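Local coordinates for Lin1944 protein (Listeria innocua, PDB 3D7L), which is of unknown function but belongs to the short-chain dehydrogenase/reductase family, whose members are generally oxidoreductases, at residues D[30-35]-D[39-44]; D[61-66]-D[184-189]; D[67-72]-D[126-131]; D[120-125]-D[172-177]; D[141-146]-D[150-155]. One frame throughout, in Å; residues are numbered along the deposited sequence.

The five contacts are spread over one Rossmann-type domain. Contacts 1, 2 and 5 all reach its parallel sheet: contact 1 at the edge strand 39-40, contact 2 on the central strand 59-64, and contact 5 on strand 151-157. Contacts 2 and 5, with centres 13 Å apart, are joined directly through S189 O and R151 NH1, 2.9 Å apart. Contacts 3 and 4 lie together, beyond the strand ends and beside the second subunit, and F71 O lies 2.8 Å from Q124 NE2. Contacts 1 and 4 are the most distant pair, about 17 Å between nearest atoms. Contacts 3 and 5 both use helix 126-142, which in classical relatives carries catalytic residues.

Contact 1 (D[30-35]-D[39-44]); sequences ITAGRH and VTVDIT
The guanidinium of R34 is sandwiched between D42 and H35. Over the centre of one face lies D42 OD2, while H35 NE2 sits above the opposite face. Guanidinium and carboxylate are stacked, their planes 15° apart, so no N-H points at the acid. The pairing is a long salt bridge, with R34 NH1 4.0 Å from D42 OD2, and rests on charge alone. A bend at chi2 (67°) lays the arginine chain alongside D42, bringing R34 NE to 3.8 Å from D42 CB. The other carboxylate oxygen, D42 OD1, is held by T44 OG1 (2.8 Å) and by T44 N (2.9 Å), both arriving from the same face of its plane; the second bond closes an Asx turn that limits rotation of the carboxylate.

The backbones run side by side. V39 N donates to T31 O at 3.1 Å and V41 N to G33 O at 2.9 Å, whereas the bond from G33 N to V39 O is weak. A32 CA also approaches V39 O at 3.1 Å in a CA-H...O contact. Among the side chains, I30 CG2 meets V39 CG2 at 4.2 Å.

In the Rossmann fold, segment 39-44 follows strand 28-33 at the sheet edge. V39 and V41 rest on helix 46-56, while I30 and A32 lean on strand 5-9.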
# COMPACT_ATOMS: atom_id res chain seq x y z
N ILE D 30 19.92 -1.01 -20.05
CA ILE D 30 19.64 0.37 -20.36
C ILE D 30 19.30 1.03 -19.02
O ILE D 30 18.41 0.58 -18.31
CB ILE D 30 18.39 0.47 -21.25
CG1 ILE D 30 18.57 -0.40 -22.51
CG2 ILE D 30 18.07 1.96 -21.58
CD1 ILE D 30 17.36 -0.39 -23.40
N THR D 31 20.02 2.10 -18.68
CA THR D 31 19.82 2.71 -17.37
C THR D 31 18.86 3.88 -17.48
O THR D 31 18.78 4.51 -18.53
CB THR D 31 21.15 3.17 -16.73
OG1 THR D 31 21.75 4.17 -17.56
CG2 THR D 31 22.13 1.98 -16.52
N ALA D 32 18.14 4.15 -16.40
CA ALA D 32 17.22 5.27 -16.36
C ALA D 32 17.22 5.89 -14.98
O ALA D 32 17.38 5.21 -13.98
CB ALA D 32 15.83 4.80 -16.72
N GLY D 33 17.03 7.20 -14.92
CA GLY D 33 16.95 7.90 -13.63
C GLY D 33 16.41 9.30 -13.85
O GLY D 33 16.13 9.69 -14.99
N ARG D 34 16.30 10.07 -12.78
CA ARG D 34 15.79 11.44 -12.89
C ARG D 34 16.74 12.38 -13.63
O ARG D 34 16.35 13.13 -14.54
CB ARG D 34 15.49 12.00 -11.50
CG ARG D 34 14.90 13.40 -11.52
CD ARG D 34 13.50 13.44 -12.12
NE ARG D 34 13.23 14.76 -12.67
CZ ARG D 34 12.85 15.82 -11.96
NH1 ARG D 34 12.67 15.71 -10.65
NH2 ARG D 34 12.65 16.98 -12.56
N HIS D 35 18.00 12.33 -13.21
CA HIS D 35 19.00 13.24 -13.75
C HIS D 35 20.16 12.47 -14.40
O HIS D 35 21.13 13.07 -14.86
CB HIS D 35 19.51 14.15 -12.62
CG HIS D 35 18.47 15.08 -12.08
ND1 HIS D 35 17.99 14.98 -10.80
CD2 HIS D 35 17.80 16.10 -12.66
CE1 HIS D 35 17.07 15.92 -10.60
NE2 HIS D 35 16.94 16.61 -11.72
N VAL D 39 18.41 6.82 -20.52
CA VAL D 39 17.15 7.52 -20.75
C VAL D 39 16.81 8.12 -19.41
O VAL D 39 17.23 7.58 -18.37
CB VAL D 39 16.04 6.55 -21.29
CG1 VAL D 39 14.83 7.33 -21.75
CG2 VAL D 39 16.54 5.77 -22.51
N THR D 40 16.12 9.25 -19.39
CA THR D 40 15.71 9.83 -18.10
C THR D 40 14.20 9.76 -17.92
O THR D 40 13.45 9.61 -18.88
CB THR D 40 16.24 11.27 -17.85
OG1 THR D 40 15.76 12.16 -18.87
CG2 THR D 40 17.77 11.30 -17.82
N VAL D 41 13.77 9.86 -16.66
CA VAL D 41 12.36 9.71 -16.29
C VAL D 41 12.11 10.39 -14.93
O VAL D 41 12.93 10.29 -14.02
CB VAL D 41 11.89 8.19 -16.31
CG1 VAL D 41 12.61 7.34 -15.26
CG2 VAL D 41 10.35 8.06 -16.18
N ASP D 42 11.03 11.16 -14.86
CA ASP D 42 10.45 11.60 -13.59
C ASP D 42 9.26 10.68 -13.35
O ASP D 42 8.22 10.83 -14.01
CB ASP D 42 9.99 13.06 -13.66
CG ASP D 42 9.36 13.54 -12.35
OD1 ASP D 42 9.10 12.70 -11.47
OD2 ASP D 42 9.12 14.76 -12.22
N ILE D 43 9.42 9.75 -12.40
CA ILE D 43 8.41 8.72 -12.15
C ILE D 43 7.17 9.31 -11.50
O ILE D 43 6.14 8.61 -11.44
CB ILE D 43 8.93 7.53 -11.29
CG1 ILE D 43 9.19 7.97 -9.83
CG2 ILE D 43 10.13 6.82 -11.97
CD1 ILE D 43 9.62 6.83 -8.86
N THR D 44 7.27 10.52 -10.96
CA THR D 44 6.07 11.22 -10.42
C THR D 44 5.20 11.84 -11.52
O THR D 44 4.09 12.34 -11.25
CB THR D 44 6.39 12.31 -9.38
OG1 THR D 44 6.87 13.47 -10.05
CG2 THR D 44 7.42 11.85 -8.35

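Contact 2 (D[61-66]-D[184-189]); sequences AIVSAT and RAFEKS
V63 and F186 bring together the central sheet of the Rossmann fold and helix 179-191, which packs over one of its faces. The strand carrying V63, 59-64, lies in the middle of the parallel sheet, and the contact is buried close to the centre of the chain.

Apolar packing provides most of it. One methyl of V63 does the touching: its CG1 is 3.6 Å from F186 CD1 and 3.9 Å from F186 CE1, so it meets the CD1-CE1 side of the ring obliquely. With chi1 at -179°, V63 holds this methyl anti to its own backbone N and extends it toward the helix. F186 projects from the helix toward the strand, and its ring is further enclosed by L15 and V19 of helix 14-23 and by T111 and T113 of strand 108-113. Strand 151-157 adds V155, and the phenyl group thus joins two helices to neighbouring strands.

Polar groups act around this core, and no hydrogen bond crosses between the two segments. The CB of S64 points away from the helix, and its OG bonds to Q93 of helix 79-100. On the helix, S189 OG bonds to T111 OG1 and to N153 ND2, tying the buried hydroxyl to two strands, while E187 forms salt bridges to R22 and K26.

The remaining approach is between backbone and ring: S64 O, hydrogen-bonded to T113 OG1, lies near the ring plane of F186, at its edge, 3.9 Å from CE1.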
# COMPACT_ATOMS: atom_id res chain seq x y z
N ALA D 61 12.92 -7.08 -19.59
CA ALA D 61 12.70 -6.87 -18.15
C ALA D 61 12.71 -5.41 -17.82
O ALA D 61 13.49 -4.64 -18.38
CB ALA D 61 13.75 -7.59 -17.32
N ILE D 62 11.85 -5.03 -16.88
CA ILE D 62 11.81 -3.68 -16.34
C ILE D 62 11.98 -3.86 -14.83
O ILE D 62 11.22 -4.60 -14.17
CB ILE D 62 10.47 -2.96 -16.66
CG1 ILE D 62 10.32 -2.73 -18.17
CG2 ILE D 62 10.37 -1.63 -15.86
CD1 ILE D 62 8.94 -2.27 -18.59
N VAL D 63 13.01 -3.19 -14.32
CA VAL D 63 13.48 -3.31 -12.97
C VAL D 63 13.46 -1.93 -12.36
O VAL D 63 14.11 -1.02 -12.84
CB VAL D 63 14.92 -3.80 -12.89
CG1 VAL D 63 15.36 -3.93 -11.45
CG2 VAL D 63 15.11 -5.14 -13.64
N SER D 64 12.73 -1.79 -11.26
CA SER D 64 12.66 -0.53 -10.55
C SER D 64 13.40 -0.70 -9.24
O SER D 64 12.98 -1.50 -8.38
CB SER D 64 11.20 -0.16 -10.27
OG SER D 64 11.10 0.89 -9.31
N ALA D 65 14.52 0.02 -9.10
CA ALA D 65 15.22 0.15 -7.83
C ALA D 65 15.18 1.63 -7.42
O ALA D 65 16.19 2.25 -7.09
CB ALA D 65 16.64 -0.35 -7.97
N THR D 66 13.98 2.21 -7.49
CA THR D 66 13.78 3.65 -7.40
C THR D 66 12.53 3.93 -6.57
O THR D 66 11.81 3.02 -6.20
CB THR D 66 13.63 4.30 -8.81
OG1 THR D 66 13.89 5.70 -8.72
CG2 THR D 66 12.23 4.05 -9.43
N ARG D 184 21.19 -10.21 -5.91
CA ARG D 184 20.91 -11.60 -6.29
C ARG D 184 19.41 -11.90 -6.43
O ARG D 184 19.02 -12.62 -7.34
CB ARG D 184 21.54 -12.57 -5.28
CG ARG D 184 23.04 -12.74 -5.37
CD ARG D 184 23.55 -13.74 -4.29
NE ARG D 184 25.00 -13.75 -4.22
CZ ARG D 184 25.81 -14.48 -4.99
NH1 ARG D 184 25.33 -15.31 -5.91
NH2 ARG D 184 27.13 -14.40 -4.83
N ALA D 185 18.60 -11.33 -5.54
CA ALA D 185 17.14 -11.42 -5.57
C ALA D 185 16.52 -10.80 -6.83
O ALA D 185 15.54 -11.34 -7.40
CB ALA D 185 16.54 -10.78 -4.31
N PHE D 186 17.06 -9.64 -7.22
CA PHE D 186 16.70 -9.02 -8.50
C PHE D 186 17.08 -9.93 -9.67
O PHE D 186 16.26 -10.12 -10.57
CB PHE D 186 17.38 -7.66 -8.66
CG PHE D 186 16.73 -6.56 -7.87
CD1 PHE D 186 15.71 -5.79 -8.43
CD2 PHE D 186 17.16 -6.26 -6.57
CE1 PHE D 186 15.11 -4.75 -7.69
CE2 PHE D 186 16.59 -5.23 -5.86
CZ PHE D 186 15.55 -4.48 -6.42
N GLU D 187 18.29 -10.48 -9.66
CA GLU D 187 18.69 -11.47 -10.68
C GLU D 187 17.74 -12.69 -10.67
O GLU D 187 17.38 -13.18 -11.73
CB GLU D 187 20.14 -11.90 -10.51
CG GLU D 187 20.55 -13.01 -11.48
CD GLU D 187 22.01 -13.45 -11.35
OE1 GLU D 187 22.79 -12.80 -10.63
OE2 GLU D 187 22.40 -14.44 -11.98
N LYS D 188 17.37 -13.16 -9.48
CA LYS D 188 16.41 -14.25 -9.32
C LYS D 188 15.09 -13.87 -10.00
O LYS D 188 14.54 -14.67 -10.75
CB LYS D 188 16.21 -14.57 -7.83
CG LYS D 188 15.26 -15.71 -7.56
CD LYS D 188 15.09 -15.96 -6.06
CE LYS D 188 14.02 -17.02 -5.80
NZ LYS D 188 14.34 -18.36 -6.34
N SER D 189 14.59 -12.65 -9.75
CA SER D 189 13.36 -12.19 -10.40
C SER D 189 13.48 -12.10 -11.92
O SER D 189 12.60 -12.59 -12.62
CB SER D 189 12.88 -10.85 -9.82
OG SER D 189 11.66 -10.51 -10.43

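Contact 3 (D[67-72]-D[126-131]); sequences GSATFS and ASAAMA
S72 O accepts a hydrogen bond of 2.8 Å from a water, which in turn accepts from A126 N at 3.1 Å, so the loop 67-72 reaches the first turn of helix 126-142 through solvent. In classical short-chain dehydrogenases this helix carries the catalytic Tyr-x-x-x-Lys motif; the tyrosine position here appears to fall at A128, consistent with the absence of the usual active-site pair. A second water spans T70 O and A128 N, accepting from the latter at 3.0 Å. The two waters thus occupy two of the N-H groups at the beginning of the helix, ahead of the bond from M130 N to A126 O.

Direct contact is small and close. S127 places OG anti to its backbone N (chi1 -176°), where it bonds to T85 OG1 of helix 79-100; T70 OG1 is held by K81 O of the same helix. Loop and helix are therefore both fastened to helix 79-100, while A126, A129 and M130 also pack on the second subunit. S127 CB meets T70 O at 3.4 Å. One residue earlier in the loop, methyl meets methyl, A69 CB lying 3.6 Å from A128 CB.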
# COMPACT_ATOMS: atom_id res chain seq x y z
N GLY D 67 12.28 5.20 -6.28
CA GLY D 67 11.07 5.60 -5.57
C GLY D 67 11.41 6.10 -4.19
O GLY D 67 12.14 5.45 -3.46
N SER D 68 10.88 7.26 -3.84
CA SER D 68 11.17 7.90 -2.56
C SER D 68 9.93 7.95 -1.69
O SER D 68 8.82 8.08 -2.20
CB SER D 68 11.65 9.35 -2.77
OG SER D 68 12.65 9.43 -3.77
N ALA D 69 10.17 7.89 -0.38
CA ALA D 69 9.14 7.93 0.65
C ALA D 69 9.52 8.95 1.72
O ALA D 69 10.67 8.96 2.18
CB ALA D 69 8.98 6.55 1.30
N THR D 70 8.56 9.79 2.11
CA THR D 70 8.76 10.70 3.25
C THR D 70 9.15 9.91 4.50
O THR D 70 8.49 8.90 4.83
CB THR D 70 7.48 11.53 3.53
OG1 THR D 70 7.32 12.47 2.47
CG2 THR D 70 7.60 12.29 4.84
N PHE D 71 10.20 10.39 5.16
CA PHE D 71 10.76 9.79 6.38
C PHE D 71 10.58 10.79 7.53
O PHE D 71 11.52 11.43 7.96
CB PHE D 71 12.24 9.46 6.15
CG PHE D 71 12.87 8.57 7.19
CD1 PHE D 71 13.91 9.06 7.99
CD2 PHE D 71 12.49 7.22 7.34
CE1 PHE D 71 14.54 8.25 8.95
CE2 PHE D 71 13.12 6.38 8.30
CZ PHE D 71 14.15 6.90 9.11
N SER D 72 9.34 10.90 8.00
CA SER D 72 8.92 11.86 9.04
C SER D 72 8.34 11.12 10.27
O SER D 72 7.69 10.08 10.11
CB SER D 72 7.84 12.79 8.45
OG SER D 72 7.08 13.44 9.46
N ALA D 126 6.50 5.13 8.86
CA ALA D 126 5.09 4.81 8.56
C ALA D 126 4.73 5.00 7.09
O ALA D 126 3.99 4.19 6.51
CB ALA D 126 4.13 5.62 9.43
N SER D 127 5.24 6.07 6.50
CA SER D 127 4.94 6.40 5.13
C SER D 127 5.67 5.45 4.17
O SER D 127 5.11 4.99 3.18
CB SER D 127 5.29 7.86 4.88
OG SER D 127 4.93 8.24 3.57
N ALA D 128 6.92 5.11 4.47
CA ALA D 128 7.63 4.12 3.63
C ALA D 128 6.99 2.71 3.79
O ALA D 128 6.83 1.96 2.82
CB ALA D 128 9.12 4.12 3.96
N ALA D 129 6.61 2.37 5.02
CA ALA D 129 5.86 1.14 5.30
C ALA D 129 4.61 1.00 4.39
O ALA D 129 4.44 -0.01 3.71
CB ALA D 129 5.45 1.09 6.79
N MSE D 130 3.76 2.03 4.41
CA MSE D 130 2.62 2.16 3.47
C MSE D 130 2.98 1.85 2.01
O MSE D 130 2.35 1.00 1.38
CB MSE D 130 2.04 3.58 3.56
CG MSE D 130 0.78 3.85 2.70
SE MSE D 130 0.47 5.78 2.42
CE MSE D 130 2.04 6.24 1.40
N ALA D 131 3.98 2.57 1.49
CA ALA D 131 4.43 2.40 0.11
C ALA D 131 4.84 0.96 -0.12
O ALA D 131 4.44 0.35 -1.11
CB ALA D 131 5.61 3.33 -0.19
O HOH W 1 8.22 6.97 6.36
O HOH W 2 6.37 7.67 10.70

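Contact 4 (D[120-125]-D[172-177]); sequences DPIVQG and EGFLPV
F174 points its ring at D120 and I122, which receive it at its outer end. Its CG is anti to the carbonyl carbon (chi1 -85°), and the ring reaches across to the loop 120-125. D120 comes from the opposite direction. Its carboxylate lies above the ring plane, beyond the outer end of the ring and turned 30° from it, with D120 OD1 3.7 Å from F174 CZ and D120 OD2 3.8 Å from F174 CE1. The backbone joins in: D120 O sits in the ring plane at the edge, 3.4 Å from F174 CZ, and E172 O occupies the edge too.

I122 has CG1 between the backbone N and the carbonyl carbon (chi1 59°). The other branch, CG2, meets F174 CE2 and CZ, both at 3.5 Å, while I122 also touches F71 and F171. F171 completes the surroundings with an edge-to-face stack on F174.

The loop before helix 126-142 is thereby joined to the segment leading into helix 179-191, loops that flank the substrate side in classical relatives. No hydrogen bond crosses; the carbonyl oxygens of D120 and E172, at the ring's hydrogen-bearing rim, probably offer a weakly favourable electrostatic match, supplemented by the isoleucine methyl.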
# COMPACT_ATOMS: atom_id res chain seq x y z
N ASP D 120 9.12 -4.87 9.78
CA ASP D 120 9.91 -4.71 11.01
C ASP D 120 10.02 -3.21 11.22
O ASP D 120 11.07 -2.62 10.90
CB ASP D 120 11.30 -5.32 10.77
CG ASP D 120 12.09 -5.55 12.04
OD1 ASP D 120 11.77 -4.97 13.12
OD2 ASP D 120 13.07 -6.32 11.94
N PRO D 121 8.92 -2.58 11.69
CA PRO D 121 8.82 -1.12 11.55
C PRO D 121 9.73 -0.31 12.46
O PRO D 121 10.13 -0.77 13.55
CB PRO D 121 7.35 -0.83 11.89
CG PRO D 121 6.92 -1.97 12.76
CD PRO D 121 7.71 -3.17 12.30
N ILE D 122 10.05 0.91 12.01
CA ILE D 122 10.85 1.85 12.80
C ILE D 122 10.15 3.21 12.94
O ILE D 122 9.26 3.56 12.14
CB ILE D 122 12.26 2.04 12.19
CG1 ILE D 122 12.14 2.58 10.76
CG2 ILE D 122 13.09 0.72 12.31
CD1 ILE D 122 13.38 3.27 10.24
N VAL D 123 10.58 3.98 13.92
CA VAL D 123 10.10 5.35 14.06
C VAL D 123 10.54 6.12 12.81
O VAL D 123 11.66 5.95 12.31
CB VAL D 123 10.60 6.02 15.37
CG1 VAL D 123 10.18 7.48 15.42
CG2 VAL D 123 10.10 5.24 16.62
N GLN D 124 9.63 6.95 12.31
CA GLN D 124 9.74 7.67 11.02
C GLN D 124 9.41 6.86 9.76
O GLN D 124 9.39 7.41 8.64
CB GLN D 124 11.10 8.37 10.88
CG GLN D 124 11.33 9.38 11.96
CD GLN D 124 12.52 10.28 11.69
OE1 GLN D 124 13.39 10.45 12.55
NE2 GLN D 124 12.56 10.87 10.51
N GLY D 125 9.13 5.57 9.95
CA GLY D 125 8.93 4.68 8.81
C GLY D 125 7.51 4.47 8.29
O GLY D 125 7.35 3.72 7.34
N GLU D 172 18.66 1.12 14.91
CA GLU D 172 19.51 0.61 15.99
C GLU D 172 19.18 -0.86 16.31
O GLU D 172 18.01 -1.24 16.44
CB GLU D 172 19.40 1.49 17.23
CG GLU D 172 20.03 2.85 17.05
CD GLU D 172 19.68 3.80 18.16
OE1 GLU D 172 18.49 4.14 18.31
OE2 GLU D 172 20.60 4.21 18.90
N GLY D 173 20.21 -1.70 16.39
CA GLY D 173 19.96 -3.13 16.67
C GLY D 173 19.60 -3.97 15.44
O GLY D 173 19.43 -5.18 15.55
N PHE D 174 19.48 -3.33 14.29
CA PHE D 174 19.27 -4.07 13.04
C PHE D 174 20.63 -4.65 12.62
O PHE D 174 21.70 -4.25 13.15
CB PHE D 174 18.71 -3.14 11.92
CG PHE D 174 17.19 -2.97 11.92
CD1 PHE D 174 16.42 -3.43 10.85
CD2 PHE D 174 16.53 -2.30 12.98
CE1 PHE D 174 15.02 -3.23 10.80
CE2 PHE D 174 15.13 -2.09 12.96
CZ PHE D 174 14.36 -2.56 11.88
N LEU D 175 20.59 -5.64 11.73
CA LEU D 175 21.78 -6.23 11.13
C LEU D 175 21.66 -5.99 9.63
O LEU D 175 20.81 -6.56 8.99
CB LEU D 175 21.85 -7.73 11.44
CG LEU D 175 23.10 -8.49 10.99
CD1 LEU D 175 24.37 -7.74 11.37
CD2 LEU D 175 23.10 -9.93 11.57
N PRO D 176 22.48 -5.08 9.08
CA PRO D 176 22.34 -4.71 7.67
C PRO D 176 22.84 -5.80 6.70
O PRO D 176 23.60 -6.70 7.08
CB PRO D 176 23.18 -3.44 7.55
CG PRO D 176 24.25 -3.62 8.61
CD PRO D 176 23.58 -4.36 9.75
N VAL D 177 22.39 -5.71 5.45
CA VAL D 177 22.70 -6.73 4.44
C VAL D 177 23.57 -6.11 3.34
O VAL D 177 23.43 -4.92 3.05
CB VAL D 177 21.41 -7.37 3.83
CG1 VAL D 177 20.64 -8.20 4.90
CG2 VAL D 177 20.50 -6.31 3.22

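Contact 5 (D[141-146]-D[150-155]); sequences SAAIEM and IRINTV
I152 presses its CG2 methyl into the backbone at A143, 3.5 Å from both A143 N and A143 CA. The small side chains of A142 and A143 make room for it: A143 CB lies at 3.8 Å from the same methyl, with A142 CB a little farther off on another side. The second bump is M146, a selenomethionine. Its chain bends at chi2 (-73°), folding the tip back over the two isoleucines, each of which it crosses at about a right angle. SE rests 3.7 Å from I150 CG2, and the terminal methyl CE is 4.1 Å from I152 CD1, so selenium and methyl share out the two neighbours. The packing is tight at the root of the side chain, where M146 CB stands 3.1 Å from I150 O.

That carbonyl is not left to apolar company. One water donates to I150 O at 2.9 Å and to A143 O at 2.6 Å, joining the two segments across the turn. Beyond the two segments, I152 also touches F110 of strand 108-113 and A139 of helix 126-142, whereas M146 packs on L74 of the second subunit.

Helix 126-142 here hands over, through a short turn, to strand 151-157, closing the beta-alpha-beta unit that begins with strand 108-113, the repeating crossover of the Rossmann fold.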
# COMPACT_ATOMS: atom_id res chain seq x y z
N SER D 141 -1.21 -9.34 -6.63
CA SER D 141 -2.47 -9.35 -7.40
C SER D 141 -2.26 -9.23 -8.91
O SER D 141 -2.84 -9.97 -9.69
CB SER D 141 -3.43 -8.25 -6.91
OG SER D 141 -4.76 -8.50 -7.34
N ALA D 142 -1.43 -8.28 -9.34
CA ALA D 142 -1.16 -8.06 -10.77
C ALA D 142 -0.65 -9.33 -11.49
O ALA D 142 -1.04 -9.59 -12.62
CB ALA D 142 -0.18 -6.93 -10.95
N ALA D 143 0.18 -10.11 -10.80
CA ALA D 143 0.75 -11.36 -11.31
C ALA D 143 -0.29 -12.28 -11.98
O ALA D 143 0.01 -12.94 -12.98
CB ALA D 143 1.47 -12.09 -10.17
N ILE D 144 -1.52 -12.29 -11.47
CA ILE D 144 -2.55 -13.16 -12.02
C ILE D 144 -3.25 -12.61 -13.28
O ILE D 144 -3.98 -13.34 -13.96
CB ILE D 144 -3.61 -13.53 -10.95
CG1 ILE D 144 -4.41 -12.28 -10.55
CG2 ILE D 144 -2.93 -14.21 -9.74
CD1 ILE D 144 -5.60 -12.57 -9.67
N GLU D 145 -3.03 -11.34 -13.60
CA GLU D 145 -3.63 -10.71 -14.77
C GLU D 145 -2.64 -10.37 -15.89
O GLU D 145 -3.02 -9.76 -16.88
CB GLU D 145 -4.39 -9.43 -14.37
CG GLU D 145 -5.70 -9.71 -13.63
CD GLU D 145 -6.52 -8.44 -13.47
OE1 GLU D 145 -6.54 -7.87 -12.34
OE2 GLU D 145 -7.12 -8.01 -14.49
N MSE D 146 -1.38 -10.76 -15.74
CA MSE D 146 -0.37 -10.37 -16.74
C MSE D 146 -0.62 -11.07 -18.06
O MSE D 146 -0.93 -12.26 -18.07
CB MSE D 146 1.05 -10.61 -16.22
CG MSE D 146 1.44 -9.59 -15.14
SE MSE D 146 1.79 -7.79 -15.91
CE MSE D 146 1.87 -6.74 -14.30
N ILE D 150 4.00 -12.69 -18.94
CA ILE D 150 4.77 -11.72 -18.21
C ILE D 150 4.72 -11.98 -16.70
O ILE D 150 3.67 -12.35 -16.17
CB ILE D 150 4.32 -10.29 -18.55
CG1 ILE D 150 4.83 -9.90 -19.95
CG2 ILE D 150 4.82 -9.31 -17.51
CD1 ILE D 150 3.97 -8.85 -20.68
N ARG D 151 5.86 -11.84 -16.03
CA ARG D 151 5.95 -12.08 -14.58
C ARG D 151 6.19 -10.79 -13.81
O ARG D 151 6.68 -9.80 -14.38
CB ARG D 151 7.04 -13.11 -14.25
CG ARG D 151 6.93 -14.42 -15.08
CD ARG D 151 8.12 -15.38 -14.80
NE ARG D 151 9.35 -14.82 -15.35
CZ ARG D 151 10.33 -14.24 -14.65
NH1 ARG D 151 10.29 -14.16 -13.33
NH2 ARG D 151 11.38 -13.77 -15.29
N ILE D 152 5.82 -10.79 -12.53
CA ILE D 152 6.07 -9.62 -11.68
C ILE D 152 6.35 -10.04 -10.24
O ILE D 152 5.55 -10.75 -9.61
CB ILE D 152 4.91 -8.55 -11.76
CG1 ILE D 152 5.15 -7.40 -10.76
CG2 ILE D 152 3.52 -9.21 -11.47
CD1 ILE D 152 4.34 -6.14 -11.08
N ASN D 153 7.50 -9.61 -9.73
CA ASN D 153 7.89 -9.89 -8.34
C ASN D 153 8.36 -8.62 -7.63
O ASN D 153 8.60 -7.61 -8.28
CB ASN D 153 9.03 -10.91 -8.28
CG ASN D 153 8.69 -12.22 -8.95
OD1 ASN D 153 7.78 -12.94 -8.52
ND2 ASN D 153 9.44 -12.57 -10.01
N THR D 154 8.51 -8.68 -6.31
CA THR D 154 9.10 -7.57 -5.59
C THR D 154 10.31 -8.05 -4.80
O THR D 154 10.39 -9.23 -4.42
CB THR D 154 8.10 -6.85 -4.63
OG1 THR D 154 7.52 -7.78 -3.73
CG2 THR D 154 7.02 -6.16 -5.41
N VAL D 155 11.25 -7.16 -4.58
CA VAL D 155 12.41 -7.43 -3.73
C VAL D 155 12.32 -6.49 -2.52
O VAL D 155 12.12 -5.28 -2.69
CB VAL D 155 13.73 -7.30 -4.50
CG1 VAL D 155 14.95 -7.44 -3.55
CG2 VAL D 155 13.78 -8.35 -5.64
O HOH W 3 2.52 -13.09 -13.66